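PDB 6BLD: cytochrome P450 268A2 Cyp268A2 from Mycobacterium marinum, which belongs to the cytochrome P450 family of haem proteins and binds protoporphyrin IX with its iron, here together with (3E,5E)-6,10-dimethylundeca-3,5,9-trien-2-one. Local coordinates for residues E35-R40 with N340-A345; R40-H45 with F319-Q324; L87-P92 with V188-P193; V141-M146 with P162-S167; P401-V404 with V409-I412. All coordinates share one frame; numbering follows the deposited sequence.

Contact 1: E35-R40 with N340-A345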
# COMPACT_ATOMS: atom_id res chain seq x y z
N GLU A 35 -4.25 -12.53 -20.24
CA GLU A 35 -3.66 -12.83 -21.54
C GLU A 35 -2.15 -12.62 -21.52
O GLU A 35 -1.39 -13.40 -22.10
CB GLU A 35 -4.29 -11.96 -22.63
CG GLU A 35 -3.58 -12.07 -23.97
CD GLU A 35 -4.29 -11.32 -25.09
OE1 GLU A 35 -3.64 -11.00 -26.11
OE2 GLU A 35 -5.50 -11.05 -24.94
N LEU A 36 -1.69 -11.56 -20.84
CA LEU A 36 -0.25 -11.33 -20.72
C LEU A 36 0.41 -12.46 -19.94
O LEU A 36 1.41 -13.03 -20.39
CB LEU A 36 0.00 -9.98 -20.05
CG LEU A 36 -0.36 -8.75 -20.87
CD1 LEU A 36 -0.13 -7.48 -20.07
CD2 LEU A 36 0.43 -8.72 -22.17
N ARG A 37 -0.14 -12.81 -18.78
CA ARG A 37 0.41 -13.91 -17.99
C ARG A 37 0.52 -15.19 -18.82
O ARG A 37 1.45 -15.98 -18.62
CB ARG A 37 -0.45 -14.17 -16.75
CG ARG A 37 -0.19 -13.22 -15.59
CD ARG A 37 -0.78 -13.75 -14.29
NE ARG A 37 -2.11 -14.32 -14.48
CZ ARG A 37 -3.25 -13.64 -14.34
NH1 ARG A 37 -3.22 -12.36 -14.00
NH2 ARG A 37 -4.41 -14.24 -14.54
N ALA A 38 -0.41 -15.40 -19.75
CA ALA A 38 -0.42 -16.65 -20.51
C ALA A 38 0.52 -16.58 -21.71
O ALA A 38 1.28 -17.51 -21.97
CB ALA A 38 -1.84 -16.98 -20.95
N GLU A 39 0.47 -15.48 -22.47
CA GLU A 39 1.18 -15.39 -23.74
C GLU A 39 2.50 -14.62 -23.65
O GLU A 39 3.53 -15.10 -24.13
CB GLU A 39 0.28 -14.75 -24.80
CG GLU A 39 -1.16 -15.26 -24.82
CD GLU A 39 -1.28 -16.73 -25.18
OE1 GLU A 39 -0.28 -17.34 -25.61
OE2 GLU A 39 -2.40 -17.28 -25.04
N ARG A 40 2.48 -13.42 -23.06
CA ARG A 40 3.66 -12.55 -23.00
C ARG A 40 3.81 -12.03 -21.58
O ARG A 40 3.48 -10.88 -21.28
CB ARG A 40 3.55 -11.40 -24.01
CG ARG A 40 3.19 -11.86 -25.42
CD ARG A 40 2.91 -10.69 -26.35
NE ARG A 40 1.75 -9.90 -25.92
CZ ARG A 40 0.48 -10.28 -26.06
NH1 ARG A 40 -0.49 -9.49 -25.65
NH2 ARG A 40 0.19 -11.45 -26.61
N ASN A 340 -1.17 -11.84 -7.84
CA ASN A 340 -2.05 -12.47 -6.86
C ASN A 340 -3.23 -13.19 -7.51
O ASN A 340 -3.96 -13.90 -6.81
CB ASN A 340 -2.55 -11.44 -5.86
CG ASN A 340 -1.51 -11.10 -4.81
OD1 ASN A 340 -0.57 -11.87 -4.59
ND2 ASN A 340 -1.66 -9.95 -4.16
N TRP A 341 -3.44 -13.01 -8.82
CA TRP A 341 -4.42 -13.78 -9.57
C TRP A 341 -3.75 -14.78 -10.51
O TRP A 341 -4.40 -15.30 -11.42
CB TRP A 341 -5.35 -12.85 -10.35
CG TRP A 341 -6.67 -12.63 -9.68
CD1 TRP A 341 -7.89 -13.09 -10.10
CD2 TRP A 341 -6.91 -11.91 -8.47
NE1 TRP A 341 -8.87 -12.69 -9.23
CE2 TRP A 341 -8.30 -11.97 -8.21
CE3 TRP A 341 -6.09 -11.21 -7.57
CZ2 TRP A 341 -8.88 -11.36 -7.10
CZ3 TRP A 341 -6.67 -10.61 -6.47
CH2 TRP A 341 -8.05 -10.69 -6.24
N ASP A 342 -2.47 -15.05 -10.30
CA ASP A 342 -1.70 -15.94 -11.17
C ASP A 342 -2.19 -17.37 -11.00
O ASP A 342 -2.03 -17.97 -9.93
CB ASP A 342 -0.21 -15.82 -10.84
CG ASP A 342 0.67 -16.37 -11.94
OD1 ASP A 342 0.16 -17.08 -12.83
OD2 ASP A 342 1.89 -16.10 -11.91
N GLU A 343 -2.78 -17.93 -12.06
CA GLU A 343 -3.20 -19.33 -12.02
C GLU A 343 -2.01 -20.28 -11.90
O GLU A 343 -2.20 -21.44 -11.52
CB GLU A 343 -4.01 -19.67 -13.27
CG GLU A 343 -5.22 -18.77 -13.49
CD GLU A 343 -6.49 -19.34 -12.88
OE1 GLU A 343 -6.39 -20.25 -12.03
OE2 GLU A 343 -7.59 -18.87 -13.25
N ASP A 344 -0.80 -19.81 -12.21
CA ASP A 344 0.42 -20.58 -12.03
C ASP A 344 0.84 -20.68 -10.57
O ASP A 344 1.82 -21.37 -10.28
CB ASP A 344 1.55 -19.96 -12.84
CG ASP A 344 1.89 -20.77 -14.08
OD1 ASP A 344 1.06 -21.60 -14.49
OD2 ASP A 344 2.99 -20.56 -14.64
N ALA A 345 0.15 -20.00 -9.65
CA ALA A 345 0.59 -19.95 -8.26
C ALA A 345 -0.54 -20.25 -7.29
O ALA A 345 -0.30 -20.70 -6.17
CB ALA A 345 1.19 -18.58 -7.95
O HOH W 1 -2.87 -17.03 -14.97

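Contact 2: R40-H45 with F319-Q324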
# COMPACT_ATOMS: atom_id res chain seq x y z
N ARG A 40 2.48 -13.42 -23.06
CA ARG A 40 3.66 -12.55 -23.00
C ARG A 40 3.81 -12.03 -21.58
O ARG A 40 3.48 -10.88 -21.28
CB ARG A 40 3.55 -11.40 -24.01
CG ARG A 40 3.19 -11.86 -25.42
CD ARG A 40 2.91 -10.69 -26.35
NE ARG A 40 1.75 -9.90 -25.92
CZ ARG A 40 0.48 -10.28 -26.06
NH1 ARG A 40 -0.49 -9.49 -25.65
NH2 ARG A 40 0.19 -11.45 -26.61
N PRO A 41 4.32 -12.87 -20.66
CA PRO A 41 4.36 -12.47 -19.24
C PRO A 41 5.24 -11.27 -18.96
O PRO A 41 5.03 -10.59 -17.95
CB PRO A 41 4.89 -13.73 -18.54
CG PRO A 41 5.61 -14.49 -19.61
CD PRO A 41 4.86 -14.22 -20.88
N VAL A 42 6.23 -10.99 -19.81
CA VAL A 42 7.09 -9.82 -19.68
C VAL A 42 6.98 -9.06 -20.99
O VAL A 42 7.56 -9.48 -22.01
CB VAL A 42 8.54 -10.19 -19.35
CG1 VAL A 42 9.41 -8.95 -19.30
CG2 VAL A 42 8.61 -10.96 -18.03
N SER A 43 6.25 -7.95 -20.99
CA SER A 43 5.93 -7.22 -22.20
C SER A 43 6.33 -5.76 -22.05
O SER A 43 6.41 -5.22 -20.95
CB SER A 43 4.44 -7.32 -22.55
OG SER A 43 3.64 -6.94 -21.44
N TRP A 44 6.57 -5.12 -23.20
CA TRP A 44 7.02 -3.73 -23.27
C TRP A 44 5.84 -2.83 -23.61
O TRP A 44 5.09 -3.11 -24.54
CB TRP A 44 8.13 -3.59 -24.32
CG TRP A 44 8.71 -2.21 -24.45
CD1 TRP A 44 8.54 -1.35 -25.49
CD2 TRP A 44 9.58 -1.55 -23.52
NE1 TRP A 44 9.24 -0.19 -25.27
CE2 TRP A 44 9.89 -0.29 -24.07
CE3 TRP A 44 10.13 -1.90 -22.29
CZ2 TRP A 44 10.71 0.63 -23.42
CZ3 TRP A 44 10.95 -0.99 -21.64
CH2 TRP A 44 11.23 0.26 -22.21
N HIS A 45 5.69 -1.74 -22.86
CA HIS A 45 4.55 -0.85 -22.97
C HIS A 45 5.03 0.59 -22.93
O HIS A 45 6.10 0.88 -22.39
CB HIS A 45 3.54 -1.10 -21.84
CG HIS A 45 2.96 -2.48 -21.84
ND1 HIS A 45 1.69 -2.74 -22.30
CD2 HIS A 45 3.47 -3.66 -21.44
CE1 HIS A 45 1.44 -4.04 -22.19
NE2 HIS A 45 2.51 -4.62 -21.67
N PHE A 319 19.29 -8.08 -18.00
CA PHE A 319 18.74 -9.21 -17.26
C PHE A 319 17.69 -9.92 -18.09
O PHE A 319 16.80 -9.27 -18.65
CB PHE A 319 18.15 -8.76 -15.92
CG PHE A 319 17.88 -9.89 -14.97
CD1 PHE A 319 16.65 -10.54 -14.97
CD2 PHE A 319 18.84 -10.29 -14.06
CE1 PHE A 319 16.40 -11.57 -14.09
CE2 PHE A 319 18.60 -11.33 -13.18
CZ PHE A 319 17.37 -11.97 -13.20
N GLU A 320 17.78 -11.24 -18.15
CA GLU A 320 16.83 -12.06 -18.89
C GLU A 320 15.69 -12.47 -17.96
O GLU A 320 15.91 -13.14 -16.94
CB GLU A 320 17.53 -13.29 -19.46
CG GLU A 320 16.62 -14.24 -20.22
CD GLU A 320 17.41 -15.28 -20.98
OE1 GLU A 320 17.84 -16.28 -20.35
OE2 GLU A 320 17.61 -15.11 -22.20
N LEU A 321 14.46 -12.07 -18.30
CA LEU A 321 13.29 -12.37 -17.50
C LEU A 321 12.11 -12.67 -18.41
O LEU A 321 11.79 -11.86 -19.29
CB LEU A 321 12.95 -11.22 -16.55
CG LEU A 321 11.86 -11.50 -15.52
CD1 LEU A 321 12.40 -12.38 -14.40
CD2 LEU A 321 11.31 -10.20 -14.96
N GLY A 322 11.47 -13.81 -18.20
CA GLY A 322 10.35 -14.20 -19.03
C GLY A 322 10.69 -14.34 -20.50
O GLY A 322 9.85 -14.06 -21.36
N GLY A 323 11.92 -14.76 -20.81
CA GLY A 323 12.35 -14.87 -22.18
C GLY A 323 12.66 -13.56 -22.86
O GLY A 323 12.86 -13.54 -24.08
N GLN A 324 12.71 -12.46 -22.11
CA GLN A 324 12.97 -11.14 -22.65
C GLN A 324 14.20 -10.55 -21.98
O GLN A 324 14.41 -10.72 -20.78
CB GLN A 324 11.77 -10.21 -22.45
CG GLN A 324 10.48 -10.74 -23.06
CD GLN A 324 10.44 -10.58 -24.57
OE1 GLN A 324 10.87 -9.57 -25.11
NE2 GLN A 324 9.93 -11.60 -25.25
O HOH W 2 7.48 -12.63 -21.96

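Contact 3: L87-P92 with V188-P193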
# COMPACT_ATOMS: atom_id res chain seq x y z
N LEU A 87 7.71 4.43 -8.31
CA LEU A 87 6.31 4.62 -8.69
C LEU A 87 6.10 4.31 -10.17
O LEU A 87 6.96 4.58 -11.01
CB LEU A 87 5.87 6.06 -8.39
CG LEU A 87 5.70 6.39 -6.90
CD1 LEU A 87 4.91 7.68 -6.71
CD2 LEU A 87 5.03 5.24 -6.15
N PHE A 88 4.94 3.73 -10.47
CA PHE A 88 4.58 3.37 -11.84
C PHE A 88 4.47 4.62 -12.72
O PHE A 88 5.14 4.73 -13.75
CB PHE A 88 3.27 2.58 -11.83
CG PHE A 88 2.81 2.12 -13.19
CD1 PHE A 88 3.72 1.89 -14.22
CD2 PHE A 88 1.47 1.88 -13.43
CE1 PHE A 88 3.28 1.46 -15.46
CE2 PHE A 88 1.03 1.44 -14.67
CZ PHE A 88 1.94 1.23 -15.68
N GLU A 89 3.63 5.56 -12.31
CA GLU A 89 3.45 6.79 -13.06
C GLU A 89 4.60 7.76 -12.80
O GLU A 89 5.18 7.79 -11.71
CB GLU A 89 2.12 7.45 -12.67
CG GLU A 89 1.74 8.65 -13.51
CD GLU A 89 0.40 9.23 -13.11
OE1 GLU A 89 -0.47 8.45 -12.65
OE2 GLU A 89 0.22 10.45 -13.24
N ASN A 90 4.94 8.54 -13.82
CA ASN A 90 5.97 9.57 -13.68
C ASN A 90 5.44 10.70 -12.81
O ASN A 90 4.41 11.31 -13.12
CB ASN A 90 6.38 10.09 -15.05
CG ASN A 90 7.32 9.14 -15.78
OD1 ASN A 90 8.14 8.47 -15.16
ND2 ASN A 90 7.20 9.09 -17.10
N VAL A 91 6.15 10.98 -11.72
CA VAL A 91 5.75 11.98 -10.73
C VAL A 91 6.86 13.02 -10.63
O VAL A 91 8.04 12.66 -10.67
CB VAL A 91 5.45 11.32 -9.37
CG1 VAL A 91 5.13 12.36 -8.31
CG2 VAL A 91 4.32 10.32 -9.51
N PRO A 92 6.53 14.32 -10.52
CA PRO A 92 7.58 15.34 -10.38
C PRO A 92 8.54 15.03 -9.24
O PRO A 92 8.14 14.55 -8.18
CB PRO A 92 6.78 16.62 -10.11
CG PRO A 92 5.49 16.39 -10.81
CD PRO A 92 5.19 14.92 -10.69
N VAL A 188 -2.29 9.45 -2.76
CA VAL A 188 -2.47 8.34 -3.69
C VAL A 188 -3.75 8.47 -4.51
O VAL A 188 -4.11 7.55 -5.23
CB VAL A 188 -2.43 6.99 -2.95
CG1 VAL A 188 -1.14 6.85 -2.16
CG2 VAL A 188 -3.64 6.85 -2.04
N SER A 189 -4.43 9.62 -4.41
CA SER A 189 -5.70 9.83 -5.09
C SER A 189 -5.61 10.92 -6.15
O SER A 189 -6.59 11.62 -6.42
CB SER A 189 -6.79 10.18 -4.07
OG SER A 189 -6.72 9.35 -2.93
N TRP A 190 -4.44 11.07 -6.78
CA TRP A 190 -4.25 12.14 -7.75
C TRP A 190 -4.97 11.89 -9.07
O TRP A 190 -5.07 12.82 -9.88
CB TRP A 190 -2.75 12.35 -8.01
CG TRP A 190 -2.07 11.22 -8.73
CD1 TRP A 190 -2.07 10.98 -10.07
CD2 TRP A 190 -1.27 10.18 -8.14
NE1 TRP A 190 -1.33 9.86 -10.35
CE2 TRP A 190 -0.83 9.35 -9.19
CE3 TRP A 190 -0.89 9.88 -6.83
CZ2 TRP A 190 -0.03 8.23 -8.96
CZ3 TRP A 190 -0.10 8.77 -6.61
CH2 TRP A 190 0.33 7.96 -7.67
N ALA A 191 -5.47 10.68 -9.30
CA ALA A 191 -6.22 10.36 -10.50
C ALA A 191 -7.72 10.23 -10.24
O ALA A 191 -8.45 9.74 -11.10
CB ALA A 191 -5.69 9.07 -11.13
N ASP A 192 -8.18 10.67 -9.07
CA ASP A 192 -9.58 10.53 -8.68
C ASP A 192 -10.30 11.85 -8.91
O ASP A 192 -10.09 12.79 -8.13
CB ASP A 192 -9.69 10.10 -7.22
CG ASP A 192 -11.11 9.76 -6.81
OD1 ASP A 192 -12.02 9.81 -7.67
OD2 ASP A 192 -11.32 9.44 -5.62
N PRO A 193 -11.14 11.98 -9.94
CA PRO A 193 -11.91 13.22 -10.10
C PRO A 193 -12.86 13.50 -8.96
O PRO A 193 -13.13 14.67 -8.66
CB PRO A 193 -12.66 13.00 -11.42
CG PRO A 193 -11.92 11.90 -12.12
CD PRO A 193 -11.39 11.02 -11.03

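Contact 4: V141-M146 with P162-S167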
# COMPACT_ATOMS: atom_id res chain seq x y z
N VAL A 141 -15.49 0.12 16.40
CA VAL A 141 -16.69 -0.61 16.02
C VAL A 141 -17.86 -0.21 16.91
O VAL A 141 -19.02 -0.18 16.46
CB VAL A 141 -16.43 -2.13 16.07
CG1 VAL A 141 -17.68 -2.90 15.68
CG2 VAL A 141 -15.28 -2.49 15.15
N ASP A 142 -17.60 0.12 18.18
CA ASP A 142 -18.65 0.60 19.06
C ASP A 142 -19.21 1.93 18.57
O ASP A 142 -20.43 2.12 18.50
CB ASP A 142 -18.12 0.73 20.49
CG ASP A 142 -19.18 1.20 21.47
OD1 ASP A 142 -20.26 0.58 21.52
OD2 ASP A 142 -18.93 2.20 22.18
N GLU A 143 -18.32 2.86 18.22
CA GLU A 143 -18.77 4.14 17.67
C GLU A 143 -19.47 3.96 16.33
O GLU A 143 -20.39 4.71 16.01
CB GLU A 143 -17.60 5.11 17.54
CG GLU A 143 -17.03 5.59 18.86
CD GLU A 143 -15.57 5.99 18.76
OE1 GLU A 143 -14.81 5.72 19.71
OE2 GLU A 143 -15.19 6.59 17.73
N LEU A 144 -19.03 2.98 15.53
CA LEU A 144 -19.72 2.69 14.28
C LEU A 144 -21.14 2.19 14.54
O LEU A 144 -22.07 2.56 13.83
CB LEU A 144 -18.93 1.65 13.48
CG LEU A 144 -19.64 1.02 12.29
CD1 LEU A 144 -19.81 2.02 11.16
CD2 LEU A 144 -18.91 -0.22 11.80
N ARG A 145 -21.31 1.35 15.56
CA ARG A 145 -22.63 0.84 15.89
C ARG A 145 -23.57 1.96 16.29
O ARG A 145 -24.74 1.98 15.89
CB ARG A 145 -22.53 -0.20 17.01
CG ARG A 145 -23.82 -0.96 17.27
CD ARG A 145 -23.73 -1.76 18.56
NE ARG A 145 -24.03 -0.93 19.72
CZ ARG A 145 -23.12 -0.32 20.47
NH1 ARG A 145 -21.83 -0.46 20.19
NH2 ARG A 145 -23.50 0.41 21.51
N MET A 146 -23.09 2.91 17.10
CA MET A 146 -23.91 4.05 17.48
C MET A 146 -24.24 4.95 16.30
O MET A 146 -25.24 5.67 16.34
CB MET A 146 -23.20 4.86 18.58
CG MET A 146 -22.74 4.02 19.76
SD MET A 146 -22.18 5.03 21.15
CE MET A 146 -21.40 6.39 20.30
N PRO A 162 -6.26 2.44 11.26
CA PRO A 162 -4.89 2.74 10.82
C PRO A 162 -4.32 4.03 11.39
O PRO A 162 -3.16 4.04 11.82
CB PRO A 162 -5.03 2.80 9.29
CG PRO A 162 -6.16 1.91 8.99
CD PRO A 162 -7.13 2.13 10.12
N ILE A 163 -5.10 5.11 11.41
CA ILE A 163 -4.55 6.39 11.88
C ILE A 163 -4.34 6.37 13.39
O ILE A 163 -3.37 6.93 13.90
CB ILE A 163 -5.44 7.56 11.43
CG1 ILE A 163 -4.78 8.90 11.80
CG2 ILE A 163 -6.83 7.47 12.03
CD1 ILE A 163 -3.45 9.14 11.13
N ARG A 164 -5.24 5.70 14.12
CA ARG A 164 -5.06 5.59 15.57
C ARG A 164 -3.82 4.76 15.90
O ARG A 164 -3.03 5.13 16.77
CB ARG A 164 -6.30 4.98 16.21
CG ARG A 164 -7.48 5.93 16.28
CD ARG A 164 -8.43 5.53 17.39
NE ARG A 164 -9.77 6.08 17.20
CZ ARG A 164 -10.77 5.91 18.05
NH1 ARG A 164 -10.60 5.20 19.15
NH2 ARG A 164 -11.96 6.45 17.80
N THR A 165 -3.64 3.63 15.21
CA THR A 165 -2.46 2.80 15.42
C THR A 165 -1.19 3.54 15.00
O THR A 165 -0.17 3.48 15.69
CB THR A 165 -2.59 1.49 14.66
OG1 THR A 165 -3.87 0.90 14.93
CG2 THR A 165 -1.49 0.52 15.06
N LEU A 166 -1.24 4.23 13.86
CA LEU A 166 -0.09 4.99 13.39
C LEU A 166 0.26 6.11 14.36
O LEU A 166 1.41 6.23 14.80
CB LEU A 166 -0.36 5.55 11.99
CG LEU A 166 0.74 6.32 11.26
CD1 LEU A 166 1.04 7.65 11.93
CD2 LEU A 166 2.00 5.47 11.14
N SER A 167 -0.73 6.94 14.71
CA SER A 167 -0.46 8.10 15.55
C SER A 167 -0.02 7.70 16.96
O SER A 167 0.75 8.42 17.59
CB SER A 167 -1.69 9.00 15.62
OG SER A 167 -2.24 9.20 14.33

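Contact 5: P401-V404 with V409-I412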
# COMPACT_ATOMS: atom_id res chain seq x y z
N PRO A 401 -19.59 -0.33 -3.19
CA PRO A 401 -18.35 0.43 -3.04
C PRO A 401 -18.13 1.38 -4.21
O PRO A 401 -18.54 1.13 -5.34
CB PRO A 401 -17.26 -0.65 -3.00
CG PRO A 401 -17.99 -1.98 -3.05
CD PRO A 401 -19.33 -1.71 -3.64
N VAL A 402 -17.47 2.49 -3.91
CA VAL A 402 -17.05 3.47 -4.90
C VAL A 402 -15.54 3.36 -5.02
O VAL A 402 -14.80 3.81 -4.13
CB VAL A 402 -17.48 4.89 -4.54
CG1 VAL A 402 -16.99 5.88 -5.58
CG2 VAL A 402 -19.00 4.97 -4.40
N TYR A 403 -15.07 2.74 -6.10
CA TYR A 403 -13.64 2.50 -6.27
C TYR A 403 -12.94 3.74 -6.81
O TYR A 403 -13.50 4.49 -7.62
CB TYR A 403 -13.42 1.31 -7.21
CG TYR A 403 -13.85 -0.01 -6.61
CD1 TYR A 403 -13.02 -0.69 -5.73
CD2 TYR A 403 -15.08 -0.57 -6.92
CE1 TYR A 403 -13.41 -1.90 -5.18
CE2 TYR A 403 -15.47 -1.77 -6.38
CZ TYR A 403 -14.63 -2.43 -5.50
OH TYR A 403 -15.02 -3.64 -4.95
N VAL A 404 -11.71 3.95 -6.36
CA VAL A 404 -10.93 5.13 -6.72
C VAL A 404 -10.16 4.82 -8.00
O VAL A 404 -9.39 3.84 -8.01
CB VAL A 404 -9.98 5.54 -5.59
CG1 VAL A 404 -9.04 6.65 -6.05
CG2 VAL A 404 -10.76 5.97 -4.36
N VAL A 409 -2.90 2.53 -6.05
CA VAL A 409 -3.57 1.92 -4.91
C VAL A 409 -4.96 1.48 -5.33
O VAL A 409 -5.70 2.25 -5.97
CB VAL A 409 -3.63 2.88 -3.71
CG1 VAL A 409 -4.55 2.33 -2.62
CG2 VAL A 409 -2.24 3.12 -3.14
N HIS A 410 -5.32 0.24 -4.98
CA HIS A 410 -6.67 -0.30 -5.17
C HIS A 410 -7.52 0.19 -4.01
O HIS A 410 -7.54 -0.42 -2.93
CB HIS A 410 -6.63 -1.82 -5.25
CG HIS A 410 -7.93 -2.45 -5.63
ND1 HIS A 410 -8.31 -3.69 -5.17
CD2 HIS A 410 -8.94 -2.02 -6.42
CE1 HIS A 410 -9.50 -4.00 -5.66
NE2 HIS A 410 -9.90 -2.99 -6.43
N ALA A 411 -8.23 1.29 -4.21
CA ALA A 411 -8.86 2.01 -3.12
C ALA A 411 -10.37 2.09 -3.29
O ALA A 411 -10.89 2.09 -4.42
CB ALA A 411 -8.29 3.43 -3.00
N ILE A 412 -11.07 2.15 -2.16
CA ILE A 412 -12.51 2.37 -2.12
C ILE A 412 -12.74 3.75 -1.51
O ILE A 412 -12.39 3.98 -0.34
CB ILE A 412 -13.23 1.28 -1.32
CG1 ILE A 412 -13.17 -0.06 -2.07
CG2 ILE A 412 -14.67 1.68 -1.06
CD1 ILE A 412 -13.73 -1.22 -1.28
O HOH W 3 -6.54 4.09 -7.47
O HOH W 4 -8.99 1.52 -7.19

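Contact 1: E35-R40 with N340-A345
Arg37, near the end of helix 26-39, lays its guanidinium over the backbone of the loop at Trp341 and Asp342. Its aliphatic part leaves beside the backbone N and then bends at chi3 (-42°), which lays the flat group across the peptide. Trp341 O sits over one face of that group, 3.3 Å from Arg37 NH2, at an angle too poor for a hydrogen bond. The indole of Trp341 leads away from the helix and meets Arg303 in a cation-pi contact. Asp342 slides past Arg37 in the opposite direction. Its OD1 lies 3.9 Å from Arg37 NE, a long salt bridge with the carboxylate and guanidinium planes 43° apart. That oxygen has a firmer task in its own loop, where it accepts from Asp344 N at 3.0 Å and closes an Asx turn; OD2 takes the backbone N of Arg67. A water at the guanidinium edge accepts from Arg37 NE (2.9 Å) and from Glu343 N (3.0 Å), bridging the segments. Arg37 NH2 pairs with Glu30, two turns back on the same helix, and NH1 reaches Ser338 of helix 336-339. The contact thus ties helix 26-39 to the loop that follows helix 336-339, beside the start of helix 67-75.

Contact 2: R40-H45 with F319-Q324
Leu321, closing strand 319-321, meets Val42 at the start of strand 42-45 through both backbone and side chain. Its O lies 3.5 Å from Val42 CG2, and its CG comes within 4.1 Å of the same methyl. With Leu321 CG swung anti to the backbone N (chi1 -172°), the isobutyl group also packs on Asp69, Ala72 and Val73 of helix 67-75; Val42 touches Asp69 as well. Gly322 follows, and its CA lies against Val42 CG2 at 3.8 Å. From here the chain reverses through a type I' beta turn from Leu321 to Gln324, the tight connection of a two-stranded antiparallel hairpin formed by strands 319-321 and 324-326. Both glycines of the turn have positive phi. Leu321 N gives to Gln324 O and Gln324 N to Leu321 O, closing the hairpin end. Gly322 O takes a hydrogen bond from a water at 2.8 Å, and that water accepts from Val42 N at 3.0 Å, linking the hairpin to an outermost strand of the five-stranded sheet. Gln324 comes back toward Val42 past the turn: its CG lies 3.3 Å from Val42 O, while its CB faces Val42 CG1 at 4.1 Å. Gln324 also touches Trp62 on strand 61-64, the neighbour of strand 42-45 in the sheet.

Contact 3: L87-P92 with V188-P193
Trp190 gives its indole N-H to Glu89 across the two loops. NE1 to Glu89 OE1 is 2.8 Å with an N-H...O angle of 161°. The oxygen lies in the ring plane, at the edge of the indole, whereas seen from the acceptor the donor comes from above the carboxylate; the two flat groups stand 74° apart. OE1 also comes within 3.7 Å of CZ2 of Trp190, so it leans to the CZ2 side of the N-H. Glu89 reaches across with an extended chain, CG anti to the backbone N (chi1 -173°). Further bonds steady the buried carboxylate: OE1 also accepts from Asn407 ND2, and OE2 from Leu52 N. On the other side, the type I turn from Ser189 to Asp192, closed by Asp192 N to Ser189 O at 3.2 Å, presents Trp190, whose side chain lies about 4 Å from the bound (3E,5E)-6,10-dimethylundeca-3,5,9-trien-2-one at nearest atoms. Arg413 braces that turn by binding Asp192 OD2 and Ser189 OG. The buried contact joins the loop leading into helix 93-97 to the one between helices 177-186 and 193-196, with Pro201 and Leu205 of helix 201-225 packed against Trp190.

Contact 4: V141-M146 with P162-S167
Glu143 and Arg164 form a salt bridge at the protein surface between helices 123-147 and 160-170, by position the D and E helices of the P450 fold; with helices 247-278 (I) and 375-392 (L) they make its four-helix bundle. The two side chains approach from opposite directions, and their charged ends do all the touching. Arg164 NH2 gives a weak hydrogen bond to Glu143 OE2 at 3.2 Å, bent to an N-H...O angle of 122°. The second carboxylate oxygen, OE1, is 3.5 Å from the same NH2 and lies near the plane of the guanidinium at its edge, so one nitrogen faces both oxygens. The planes of carboxylate and guanidinium are 29° apart. The extended chain of Arg164, from CG to NE, carries its guanidinium over to the neighbouring helix. Its NE has a second, long and weak ion pair with Glu160, one turn earlier on its own helix. Thr165 OG1, buried, bonds to Leu161 O within that helix. Backbone bonds are regular, as from Met146 N to Asp142 O and Leu166 N to Pro162 O. Pro162 and Ile163, on the buried side of the helix, pack on Asn262. Next to Arg164 in the same helix, Ile163 O accepts from two donors, Ser167 N at 2.8 Å and Ser167 OG at 2.6 Å, which reach it from opposite faces of the carbonyl plane.

Contact 5: P401-V404 with V409-I412
Tyr403 and Ile412 face each other as a non-hydrogen-bonded pair in an antiparallel beta hairpin of strands 402-404 and 411-418, their CA atoms only 4.3 Å apart. The two side chains run side by side and point the same way, and Ile412 CG1 fits against the tyrosine ring at CE1, 3.6 Å away. The CG1-CD1 arm of Ile412 lies along the ring and ends with its CD1 between Tyr403 CE1 and Pro401 CB, filling the notch between these two residues; CG2 is the second branch to touch Pro401 CB, at 4.0 Å. Ile412 CG1 stands beside the backbone N (chi1 -69°), which directs that branch to the ring. His410 NE2 approaches the same CD1-CE1 bond of Tyr403; the two rings are nearly parallel (4°) but slid so far that they barely overlap, with centroids 5.6 Å apart. His410 ND1 bonds to Ala305 O, and its ring stacks on His271 of helix 247-278. On the other face of the hairpin the bump is Val404, whose CB nestles against the small Ala411 CB at 3.7 Å. Val404 N gives a nearly straight bond (168°) to Ala411 O at 2.8 Å, the nitrogen standing above the plane of that carbonyl.

In the fold
Contact 3 is buried, contact 4 lies at the surface, and contacts 1, 2 and 5 are partly buried. Contacts 1 and 2 share Arg40 and follow one another from helix 26-39 into strand 42-45; Leu36 packs on Ser43. Both use a bridging water, but contact 1 is centred on a guanidinium and contact 2 on valine methyls. Contacts 3 and 5 touch, Asp192 OD2 meeting Val404 CG1 at 3.6 Å, so loop and hairpin adjoin, one held by a buried indole-carboxylate bond and the other by a backbone bond and apolar packing. Contact 4 stands apart across the chain's centre from contacts 1 and 2, a salt bridge, with a weak hydrogen bond, between helices, its centre about 44 Å from that of contact 2.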